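Local coordinates for protein CEL44C (Paenibacillus polymyxa, PDB 2YIH) that hydrolyses beta-1,4-linked glucan chains, notably xyloglucan, this chain being the glycoside hydrolase family 44 part of a longer calcium-binding enzyme, at residues A[189-194]-A[201-206]; A[211-216]-A[264-269]; A[109-114]-A[157-162]; A[181-186]-A[280-285]. The protein carries 8 engineered substitutions. All coordinates share one frame; numbering follows the deposited sequence. Where two conformers were deposited one is given.

Interaction 1: A[189-194]-A[201-206]; sequences ALWSHT and EKVGAK. With XYS (alpha-D-xylopyranose), chain B; BGC (beta-D-glucopyranose), chain C.
V203 carries the apolar side of the contact between segment 189-194, ending in the short helix 191-194, and the lead into helix 205-222. Its CG2 meets the W191 ring obliquely, 3.8 Å from W191 CZ3, while V203 CG1 lies 3.8 Å from A189 CA. With CG1 between the backbone N and the carbonyl carbon (chi1 73°), CG2 stands anti to N and reaches the ring. S192 CB lies 3.5 Å from E201 O, with S192 OG beside K202 CG.

One water donates to A189 O at 2.7 Å and accepts from K202 NZ; a second accepts from S192 N and V203 N. K202 NZ also bonds Q243 O, and W191 NE1 bonds D185 OD1.

Segment 189-194 also meets the glycan: XYS O5 sits over one face of the H193 ring, offset toward the rim and 3.1 Å from H193 CG, while L190 CD2 touches XYS C5. Replacing H193 by alanine removes that ring face and would probably leave the xylose freer to shift. No hydrogen bond passes directly between the segments: one water links backbone to backbone, another backbone to ammonium, and direct touch comes from V203 against W191 and A189 and S192 against E201 and K202.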
# COMPACT_ATOMS: atom_id res chain seq x y z
N ALA A 189 -16.36 -5.25 -1.88
CA ALA A 189 -16.95 -6.53 -1.42
C ALA A 189 -17.28 -6.51 0.05
O ALA A 189 -18.04 -7.36 0.51
CB ALA A 189 -16.05 -7.72 -1.76
N LEU A 190 -16.79 -5.47 0.75
CA LEU A 190 -17.16 -5.22 2.15
C LEU A 190 -18.16 -4.08 2.35
O LEU A 190 -18.57 -3.84 3.50
CB LEU A 190 -15.92 -5.01 3.04
CG LEU A 190 -15.00 -6.23 3.11
CD1 LEU A 190 -13.94 -5.99 4.16
CD2 LEU A 190 -15.73 -7.54 3.39
N TRP A 191 -18.62 -3.45 1.26
CA TRP A 191 -19.59 -2.37 1.43
C TRP A 191 -20.77 -2.83 2.29
O TRP A 191 -21.26 -2.07 3.15
CB TRP A 191 -20.13 -1.90 0.09
CG TRP A 191 -19.23 -1.01 -0.68
CD1 TRP A 191 -18.10 -0.35 -0.23
CD2 TRP A 191 -19.36 -0.70 -2.07
NE1 TRP A 191 -17.55 0.38 -1.27
CE2 TRP A 191 -18.30 0.18 -2.40
CE3 TRP A 191 -20.28 -1.07 -3.05
CZ2 TRP A 191 -18.14 0.70 -3.70
CZ3 TRP A 191 -20.13 -0.54 -4.37
CH2 TRP A 191 -19.07 0.33 -4.67
N SER A 192 -21.28 -4.03 2.05
CA SER A 192 -22.51 -4.43 2.77
C SER A 192 -22.25 -4.75 4.23
O SER A 192 -23.18 -4.79 5.04
CB SER A 192 -23.23 -5.61 2.09
OG SER A 192 -22.43 -6.76 2.17
N HIS A 193 -20.99 -4.96 4.57
CA HIS A 193 -20.63 -5.22 5.97
C HIS A 193 -20.16 -3.95 6.71
O HIS A 193 -20.57 -3.66 7.85
CB HIS A 193 -19.55 -6.32 6.01
CG HIS A 193 -19.02 -6.61 7.39
ND1 HIS A 193 -19.62 -7.50 8.24
CD2 HIS A 193 -17.97 -6.09 8.07
CE1 HIS A 193 -18.96 -7.52 9.39
NE2 HIS A 193 -17.95 -6.67 9.31
N THR A 194 -19.26 -3.21 6.08
CA THR A 194 -18.69 -1.98 6.65
C THR A 194 -19.64 -0.81 6.53
O THR A 194 -19.76 0.02 7.47
CB THR A 194 -17.38 -1.64 5.91
OG1 THR A 194 -16.47 -2.74 6.10
CG2 THR A 194 -16.73 -0.33 6.49
N GLU A 201 -26.96 -4.16 0.23
CA GLU A 201 -26.90 -5.41 -0.54
C GLU A 201 -25.45 -5.74 -0.88
O GLU A 201 -24.62 -4.81 -1.03
CB GLU A 201 -27.75 -5.31 -1.83
CG GLU A 201 -29.26 -5.19 -1.55
CD GLU A 201 -30.12 -5.23 -2.81
OE1 GLU A 201 -29.84 -6.06 -3.71
OE2 GLU A 201 -31.10 -4.47 -2.88
N LYS A 202 -25.12 -7.02 -0.95
CA LYS A 202 -23.77 -7.41 -1.39
C LYS A 202 -23.55 -6.90 -2.82
O LYS A 202 -24.40 -7.06 -3.69
CB LYS A 202 -23.58 -8.92 -1.37
CG LYS A 202 -23.54 -9.51 0.05
CD LYS A 202 -23.53 -11.04 0.03
CE LYS A 202 -22.21 -11.60 -0.55
NZ LYS A 202 -21.00 -11.05 0.18
N VAL A 203 -22.42 -6.23 -3.04
CA VAL A 203 -22.08 -5.73 -4.39
C VAL A 203 -22.03 -6.88 -5.42
O VAL A 203 -21.52 -7.99 -5.13
CB VAL A 203 -20.72 -4.93 -4.36
CG1 VAL A 203 -19.54 -5.92 -4.20
CG2 VAL A 203 -20.54 -4.10 -5.65
N GLY A 204 -22.55 -6.61 -6.62
CA GLY A 204 -22.42 -7.58 -7.74
C GLY A 204 -21.11 -7.42 -8.49
O GLY A 204 -20.48 -6.34 -8.42
N ALA A 205 -20.66 -8.48 -9.15
CA ALA A 205 -19.47 -8.38 -10.00
C ALA A 205 -19.71 -7.45 -11.18
O ALA A 205 -18.91 -6.56 -11.44
CB ALA A 205 -19.01 -9.74 -10.48
N LYS A 206 -20.85 -7.62 -11.87
CA LYS A 206 -21.17 -6.72 -12.98
C LYS A 206 -21.45 -5.32 -12.46
O LYS A 206 -20.98 -4.34 -13.06
CB LYS A 206 -22.36 -7.25 -13.80
CG LYS A 206 -22.70 -6.36 -15.01
CD LYS A 206 -24.04 -6.78 -15.60
CE LYS A 206 -24.29 -6.11 -16.96
NZ LYS A 206 -24.55 -4.65 -16.83
C1 XYS B . -16.89 -9.67 7.05
C2 XYS B . -17.92 -10.67 7.56
C3 XYS B . -18.22 -11.64 6.43
C4 XYS B . -18.81 -10.86 5.27
C5 XYS B . -17.90 -9.70 4.85
O2 XYS B . -17.42 -11.37 8.70
O3 XYS B . -19.21 -12.58 6.85
O4 XYS B . -19.04 -11.79 4.20
O5 XYS B . -17.47 -8.91 5.98
C2 BGC C . -13.22 -5.72 8.10
C3 BGC C . -13.12 -4.44 7.26
C4 BGC C . -11.67 -3.98 7.19
C5 BGC C . -10.71 -5.12 6.83
C6 BGC C . -9.28 -4.62 7.04
C1 BGC C . -12.28 -6.77 7.51
O2 BGC C . -14.55 -6.23 8.11
O3 BGC C . -13.91 -3.39 7.84
O4 BGC C . -11.45 -2.88 6.30
O5 BGC C . -10.96 -6.26 7.67
O6 BGC C . -9.16 -3.92 8.29
O HOH W 1 -20.25 -8.38 -0.64
O HOH W 2 -20.67 -5.43 -0.68

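Interaction 2: A[211-216]-A[264-269]; sequences RSVSLS and DQMRLS
V213 pushes its CG2 methyl against S269, coming 3.4 Å from S269 CB and 3.5 Å from S269 OG. The carbon pair is tighter than ordinary van der Waals contact, and V213 CA and S269 CA, 7.0 Å apart, are the nearest CA pair of the two segments. With CG2 anti to its own carbonyl carbon (chi1 167° measured to CG1), this branch points across the gap.

M266 fills in beside it. Its chain bends at both chi2 and chi3, bringing M266 SD to 3.9 Å from V213 CG2 and the terminal M266 CE to 4.0 Å from S212 CB. The sulfur thus spans two successive residues of helix 205-222.

S269 OG is turned back to its own helix and donates to Q265 O at 3.0 Å, tilted 33° from the carbonyl plane; S269 N bonds the same oxygen from the opposite face. S212 OG similarly bonds L208 O.

The segments of helices 205-222 and 258-273, which flank strand 227-233 in sequence and pack outside the barrel, cross at -43° with axes 10.7 Å apart. With both serine hydroxyls spent within their helices, the two segments meet mainly through methyl, methylene and sulfur surfaces.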
# COMPACT_ATOMS: atom_id res chain seq x y z
N ARG A 211 -20.14 0.42 -12.12
CA ARG A 211 -19.89 1.61 -11.29
C ARG A 211 -18.50 2.16 -11.57
O ARG A 211 -18.32 3.38 -11.63
CB ARG A 211 -20.01 1.24 -9.81
CG ARG A 211 -21.45 1.12 -9.34
CD ARG A 211 -21.49 0.80 -7.85
NE ARG A 211 -22.87 0.58 -7.39
CZ ARG A 211 -23.72 1.56 -7.07
NH1 ARG A 211 -23.33 2.83 -7.18
NH2 ARG A 211 -24.97 1.28 -6.71
N SER A 212 -17.55 1.26 -11.76
CA SER A 212 -16.15 1.61 -12.00
C SER A 212 -15.96 2.31 -13.33
O SER A 212 -15.23 3.30 -13.44
CB SER A 212 -15.30 0.32 -11.97
OG SER A 212 -15.30 -0.25 -10.66
N VAL A 213 -16.57 1.75 -14.37
CA VAL A 213 -16.48 2.36 -15.70
C VAL A 213 -17.10 3.74 -15.71
O VAL A 213 -16.51 4.69 -16.21
CB VAL A 213 -17.15 1.47 -16.76
CG1 VAL A 213 -17.35 2.24 -18.11
CG2 VAL A 213 -16.35 0.19 -16.90
N SER A 214 -18.27 3.88 -15.08
CA SER A 214 -18.92 5.20 -15.02
C SER A 214 -18.07 6.25 -14.28
O SER A 214 -17.94 7.39 -14.73
CB SER A 214 -20.31 5.11 -14.37
OG SER A 214 -20.90 6.40 -14.31
N LEU A 215 -17.48 5.87 -13.15
CA LEU A 215 -16.72 6.84 -12.35
C LEU A 215 -15.39 7.15 -13.07
O LEU A 215 -15.00 8.32 -13.18
CB LEU A 215 -16.46 6.29 -10.94
CG LEU A 215 -15.54 7.14 -10.04
CD1 LEU A 215 -15.97 8.60 -9.96
CD2 LEU A 215 -15.53 6.45 -8.62
N SER A 216 -14.75 6.12 -13.60
CA SER A 216 -13.45 6.30 -14.25
C SER A 216 -13.61 7.22 -15.45
O SER A 216 -12.83 8.16 -15.62
CB SER A 216 -12.84 4.97 -14.70
OG SER A 216 -11.51 5.21 -15.17
N ASP A 264 -10.28 -8.25 -17.27
CA ASP A 264 -10.76 -8.43 -18.64
C ASP A 264 -11.91 -7.48 -18.93
O ASP A 264 -11.98 -6.88 -20.01
CB ASP A 264 -11.18 -9.90 -18.84
CG ASP A 264 -11.44 -10.26 -20.30
OD1 ASP A 264 -10.74 -9.74 -21.18
OD2 ASP A 264 -12.30 -11.14 -20.54
N GLN A 265 -12.82 -7.32 -17.97
CA GLN A 265 -13.99 -6.45 -18.19
C GLN A 265 -13.59 -4.98 -18.25
O GLN A 265 -14.14 -4.23 -19.06
CB GLN A 265 -15.07 -6.66 -17.11
CG GLN A 265 -15.74 -8.06 -17.19
CD GLN A 265 -16.44 -8.33 -18.53
OE1 GLN A 265 -16.18 -9.34 -19.21
NE2 GLN A 265 -17.22 -7.36 -18.95
N MET A 266 -12.60 -4.58 -17.45
CA MET A 266 -12.09 -3.20 -17.52
C MET A 266 -11.34 -2.96 -18.84
O MET A 266 -11.49 -1.89 -19.45
CB MET A 266 -11.23 -2.83 -16.29
CG MET A 266 -12.05 -2.80 -14.96
SD MET A 266 -13.38 -1.58 -15.01
CE MET A 266 -12.45 -0.04 -14.82
N ARG A 267 -10.63 -3.98 -19.30
CA ARG A 267 -9.97 -3.91 -20.61
C ARG A 267 -10.98 -3.75 -21.74
O ARG A 267 -10.86 -2.86 -22.58
CB ARG A 267 -9.09 -5.14 -20.82
CG ARG A 267 -8.21 -4.97 -22.03
CD ARG A 267 -8.06 -6.23 -22.71
NE ARG A 267 -7.16 -6.06 -23.86
CZ ARG A 267 -6.36 -7.02 -24.28
NH1 ARG A 267 -6.37 -8.17 -23.65
NH2 ARG A 267 -5.53 -6.81 -25.30
N LEU A 268 -12.04 -4.57 -21.70
CA LEU A 268 -13.15 -4.48 -22.67
C LEU A 268 -13.85 -3.13 -22.65
O LEU A 268 -14.08 -2.51 -23.70
CB LEU A 268 -14.18 -5.58 -22.42
CG LEU A 268 -13.88 -7.02 -22.80
CD1 LEU A 268 -14.80 -8.00 -22.08
CD2 LEU A 268 -14.06 -7.16 -24.31
N SER A 269 -14.20 -2.65 -21.45
CA SER A 269 -14.85 -1.37 -21.34
C SER A 269 -13.96 -0.22 -21.85
O SER A 269 -14.45 0.73 -22.46
CB SER A 269 -15.29 -1.12 -19.90
OG SER A 269 -16.26 -2.10 -19.50

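Interaction 3: A[109-114]-A[157-162]; sequences TLPMAG and VYVDEF
A beta-alpha-beta crossover of the barrel brings these segments together: strand 105-110 ends here, helix 159-170 starts here, and the chain then returns to the barrel in strand 181-184. V159, in the first turn of the helix just after the N-cap residue Y158, faces the strand end with both methyls. Its CG1 lies 3.9 Å from L110 CD1, the two side chains meeting at a slant. CG2 and P111 approach tip to tip, V159 CG2 being 4.0 Å from P111 CG. The torsion that sets CG1 anti to the backbone N (chi1 -177°) assigns one branch to each partner.

One turn later F162 receives the other leucine methyl at its ring edge, close to the ring plane, with L110 CD2 3.8 Å from F162 CD2. Beyond the contact, V159 also touches V138 and L215, while the F162 ring meets that of W55, next in sequence to the calcium ligand E56.

A glycine in place of V159 removes both methyls and would probably open a gap between helix start and strand end, leaving L110 CD1 and the proline ring without their partner. No hydrogen bond crosses the contact, so strand end and helix start are matched by shape and hydrophobic burial.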
# COMPACT_ATOMS: atom_id res chain seq x y z
N THR A 109 -8.95 8.84 -2.67
CA THR A 109 -10.13 8.01 -2.94
C THR A 109 -11.33 8.87 -3.32
O THR A 109 -11.58 9.91 -2.68
CB THR A 109 -10.46 7.21 -1.67
OG1 THR A 109 -9.33 6.38 -1.36
CG2 THR A 109 -11.69 6.27 -1.85
N LEU A 110 -12.13 8.33 -4.24
CA LEU A 110 -13.38 8.99 -4.71
C LEU A 110 -14.50 8.03 -4.36
O LEU A 110 -14.26 6.82 -4.22
CB LEU A 110 -13.33 9.17 -6.24
CG LEU A 110 -12.21 10.12 -6.70
CD1 LEU A 110 -12.28 10.25 -8.21
CD2 LEU A 110 -12.39 11.48 -6.05
N PRO A 111 -15.72 8.56 -4.17
CA PRO A 111 -16.80 7.69 -3.65
C PRO A 111 -17.53 6.94 -4.79
O PRO A 111 -17.81 7.54 -5.84
CB PRO A 111 -17.78 8.70 -3.01
CG PRO A 111 -17.60 9.95 -3.87
CD PRO A 111 -16.10 9.99 -4.22
N MET A 112 -17.92 5.68 -4.54
CA MET A 112 -18.59 4.90 -5.58
C MET A 112 -19.73 4.04 -5.02
O MET A 112 -20.49 3.44 -5.77
CB MET A 112 -17.53 4.05 -6.32
CG MET A 112 -17.89 3.69 -7.71
SD MET A 112 -16.59 2.76 -8.55
CE MET A 112 -16.29 1.40 -7.42
N ALA A 113 -19.86 3.96 -3.70
CA ALA A 113 -20.89 3.09 -3.13
C ALA A 113 -22.28 3.67 -3.33
O ALA A 113 -23.27 2.91 -3.30
CB ALA A 113 -20.60 2.78 -1.62
N GLY A 114 -22.36 4.99 -3.49
CA GLY A 114 -23.49 5.66 -4.12
C GLY A 114 -24.00 6.89 -3.36
O GLY A 114 -24.75 7.71 -3.92
N VAL A 157 -23.70 15.29 -4.64
CA VAL A 157 -22.29 15.67 -4.67
C VAL A 157 -21.79 15.17 -6.02
O VAL A 157 -22.12 14.07 -6.41
CB VAL A 157 -21.54 15.00 -3.50
CG1 VAL A 157 -20.08 15.16 -3.64
CG2 VAL A 157 -22.02 15.64 -2.16
N TYR A 158 -21.08 16.01 -6.77
CA TYR A 158 -20.69 15.65 -8.13
C TYR A 158 -19.22 15.33 -8.15
O TYR A 158 -18.41 16.17 -7.81
CB TYR A 158 -20.95 16.84 -9.05
CG TYR A 158 -22.43 17.16 -9.19
CD1 TYR A 158 -23.25 16.31 -9.92
CD2 TYR A 158 -23.00 18.27 -8.54
CE1 TYR A 158 -24.62 16.58 -10.08
CE2 TYR A 158 -24.39 18.55 -8.66
CZ TYR A 158 -25.17 17.69 -9.44
OH TYR A 158 -26.51 17.98 -9.60
N VAL A 159 -18.84 14.14 -8.60
CA VAL A 159 -17.44 13.75 -8.43
C VAL A 159 -16.57 14.51 -9.42
O VAL A 159 -15.47 14.97 -9.06
CB VAL A 159 -17.23 12.24 -8.56
CG1 VAL A 159 -15.76 11.91 -8.31
CG2 VAL A 159 -18.09 11.49 -7.55
N ASP A 160 -17.03 14.69 -10.66
CA ASP A 160 -16.19 15.39 -11.62
C ASP A 160 -15.99 16.87 -11.28
O ASP A 160 -14.96 17.45 -11.60
CB ASP A 160 -16.61 15.13 -13.09
CG ASP A 160 -17.96 15.74 -13.46
OD1 ASP A 160 -18.75 16.16 -12.59
OD2 ASP A 160 -18.24 15.75 -14.68
N GLU A 161 -16.97 17.45 -10.58
CA GLU A 161 -16.85 18.80 -10.04
C GLU A 161 -15.71 18.87 -9.01
O GLU A 161 -14.95 19.83 -8.96
CB GLU A 161 -18.18 19.25 -9.41
CG GLU A 161 -18.15 20.71 -8.96
CD GLU A 161 -19.53 21.24 -8.67
OE1 GLU A 161 -20.20 20.68 -7.79
OE2 GLU A 161 -19.96 22.17 -9.38
N PHE A 162 -15.61 17.84 -8.20
CA PHE A 162 -14.54 17.79 -7.23
C PHE A 162 -13.18 17.66 -7.95
O PHE A 162 -12.18 18.29 -7.55
CB PHE A 162 -14.78 16.61 -6.30
CG PHE A 162 -13.65 16.39 -5.32
CD1 PHE A 162 -13.22 17.43 -4.50
CD2 PHE A 162 -13.02 15.16 -5.27
CE1 PHE A 162 -12.19 17.22 -3.59
CE2 PHE A 162 -11.97 14.95 -4.35
CZ PHE A 162 -11.60 15.98 -3.51

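Interaction 4: A[181-186]-A[280-285]; sequences GYALDN and VFDVHW
The imidazole of H284 takes the amide end of N186 at its edge, close to the ring plane and on the CE1 side. The two flat groups are turned 44° against each other and the side chains cross at roughly a right angle. N186 CG stands anti to the backbone N (chi1 179°), carrying the amide nearer to strand 280-285 than its CB direction suggests. Both ring nitrogens have partners: H284 ND1 bonds E187 OE2, and H284 NE2 makes only a weak bond to T357 OG1. As E187 belongs to the glycan pocket, H284 is a second-shell neighbour of that site, and the N186 side chain lies about 5 Å from a bound glucose unit.

D185 OD1 of the adjacent carboxylate accepts from N186 N at 2.7 Å, on its anti side and tilted out of the carboxylate plane, with a bent N-H...O angle of 136°. The preceding L184 centres an inverse gamma turn, closed by a weak bond of 3.0 Å from D185 N to A183 O.

Nearer the start of the strands the contact is loose, A183 CB lying 4.4 Å from D282 OD2. D282 OD1 is bonded to T357 OG1. Strand 227-233 runs between 181-184 and 280-285, with 105-110 and 353-359 flanking them, and outside the barrel L184 packs on S212 and L215 of helix 205-222.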
# COMPACT_ATOMS: atom_id res chain seq x y z
N GLY A 181 -3.12 10.32 -8.48
CA GLY A 181 -3.90 9.08 -8.47
C GLY A 181 -5.27 9.23 -7.81
O GLY A 181 -5.40 9.90 -6.79
N TYR A 182 -6.26 8.52 -8.36
CA TYR A 182 -7.59 8.46 -7.75
C TYR A 182 -7.99 7.01 -7.63
O TYR A 182 -7.78 6.24 -8.58
CB TYR A 182 -8.67 9.19 -8.58
CG TYR A 182 -8.41 10.68 -8.69
CD1 TYR A 182 -8.68 11.53 -7.63
CD2 TYR A 182 -7.85 11.22 -9.85
CE1 TYR A 182 -8.37 12.89 -7.72
CE2 TYR A 182 -7.57 12.59 -9.95
CZ TYR A 182 -7.89 13.41 -8.91
OH TYR A 182 -7.62 14.76 -8.98
N ALA A 183 -8.61 6.65 -6.50
CA ALA A 183 -9.01 5.27 -6.26
C ALA A 183 -10.53 5.20 -6.32
O ALA A 183 -11.23 6.13 -5.85
CB ALA A 183 -8.51 4.78 -4.85
N LEU A 184 -11.00 4.08 -6.87
CA LEU A 184 -12.42 3.79 -7.03
C LEU A 184 -12.96 3.22 -5.70
O LEU A 184 -13.16 2.02 -5.56
CB LEU A 184 -12.65 2.83 -8.22
CG LEU A 184 -12.07 3.33 -9.56
CD1 LEU A 184 -12.24 2.19 -10.60
CD2 LEU A 184 -12.78 4.60 -10.05
N ASP A 185 -13.25 4.14 -4.78
CA ASP A 185 -13.79 3.81 -3.45
C ASP A 185 -12.79 2.87 -2.72
O ASP A 185 -11.57 2.95 -2.95
CB ASP A 185 -15.19 3.21 -3.60
CG ASP A 185 -16.05 3.39 -2.34
OD1 ASP A 185 -15.81 2.68 -1.34
OD2 ASP A 185 -16.91 4.27 -2.37
N ASN A 186 -13.31 1.96 -1.88
CA ASN A 186 -12.51 1.21 -0.93
C ASN A 186 -13.27 -0.06 -0.59
O ASN A 186 -14.41 0.02 -0.10
CB ASN A 186 -12.30 2.05 0.36
CG ASN A 186 -11.48 1.31 1.41
OD1 ASN A 186 -12.05 0.76 2.38
ND2 ASN A 186 -10.19 1.23 1.19
N VAL A 280 -4.09 1.03 -12.43
CA VAL A 280 -3.40 0.29 -11.38
C VAL A 280 -4.38 -0.67 -10.73
O VAL A 280 -5.44 -0.23 -10.25
CB VAL A 280 -2.83 1.24 -10.29
CG1 VAL A 280 -2.00 0.47 -9.25
CG2 VAL A 280 -1.99 2.40 -10.94
N PHE A 281 -4.01 -1.93 -10.70
CA PHE A 281 -4.82 -2.95 -10.05
C PHE A 281 -4.42 -2.94 -8.60
O PHE A 281 -3.24 -3.08 -8.27
CB PHE A 281 -4.61 -4.33 -10.69
CG PHE A 281 -5.55 -5.38 -10.16
CD1 PHE A 281 -6.83 -5.50 -10.68
CD2 PHE A 281 -5.17 -6.20 -9.09
CE1 PHE A 281 -7.74 -6.46 -10.14
CE2 PHE A 281 -6.05 -7.15 -8.56
CZ PHE A 281 -7.35 -7.26 -9.08
N ASP A 282 -5.42 -2.69 -7.74
CA ASP A 282 -5.23 -2.18 -6.37
C ASP A 282 -5.83 -3.22 -5.41
O ASP A 282 -7.02 -3.54 -5.50
CB ASP A 282 -6.01 -0.86 -6.30
CG ASP A 282 -5.94 -0.17 -4.93
OD1 ASP A 282 -5.79 -0.86 -3.91
OD2 ASP A 282 -6.06 1.07 -4.89
N VAL A 283 -4.98 -3.84 -4.58
CA VAL A 283 -5.43 -4.76 -3.53
C VAL A 283 -4.96 -4.34 -2.12
O VAL A 283 -3.99 -3.60 -1.96
CB VAL A 283 -4.94 -6.20 -3.79
CG1 VAL A 283 -5.49 -6.72 -5.12
CG2 VAL A 283 -3.41 -6.28 -3.77
N HIS A 284 -5.70 -4.81 -1.11
CA HIS A 284 -5.22 -4.80 0.28
C HIS A 284 -4.79 -6.22 0.69
O HIS A 284 -5.34 -7.20 0.21
CB HIS A 284 -6.35 -4.29 1.18
CG HIS A 284 -6.75 -2.88 0.86
ND1 HIS A 284 -7.81 -2.24 1.46
CD2 HIS A 284 -6.16 -1.97 0.04
CE1 HIS A 284 -7.89 -1.00 1.00
NE2 HIS A 284 -6.89 -0.81 0.14
N TRP A 285 -3.84 -6.29 1.60
CA TRP A 285 -3.28 -7.58 2.01
C TRP A 285 -2.93 -7.57 3.50
O TRP A 285 -1.91 -7.01 3.91
CB TRP A 285 -2.05 -7.89 1.17
CG TRP A 285 -1.38 -9.20 1.51
CD1 TRP A 285 -0.19 -9.36 2.15
CD2 TRP A 285 -1.81 -10.51 1.11
NE1 TRP A 285 0.13 -10.71 2.23
CE2 TRP A 285 -0.84 -11.43 1.60
CE3 TRP A 285 -2.92 -11.01 0.41
CZ2 TRP A 285 -0.94 -12.83 1.35
CZ3 TRP A 285 -3.01 -12.41 0.18
CH2 TRP A 285 -2.05 -13.29 0.68

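How the interactions relate
All four contacts lie in the barrel domain, their centres about 14 to 18 Å apart. Along the chain interaction 3 comes first; interaction 4 then spans a long stretch within which interactions 1 and 2 follow in turn. Strands 105-110 and 181-184 are neighbours in the eight-stranded parallel barrel, joining interactions 3 and 4, and helix 205-222 is common to interactions 1 and 2. M112 and D185 knit the set: D185 OD2 bonds M112 N, and M112 packs on L215. W191 reaches A113 and R211. Interaction 1 holds residues of the glycan pocket and interaction 4 lies just behind it, whereas interactions 2 and 3 join outer helices to each other and to a strand end.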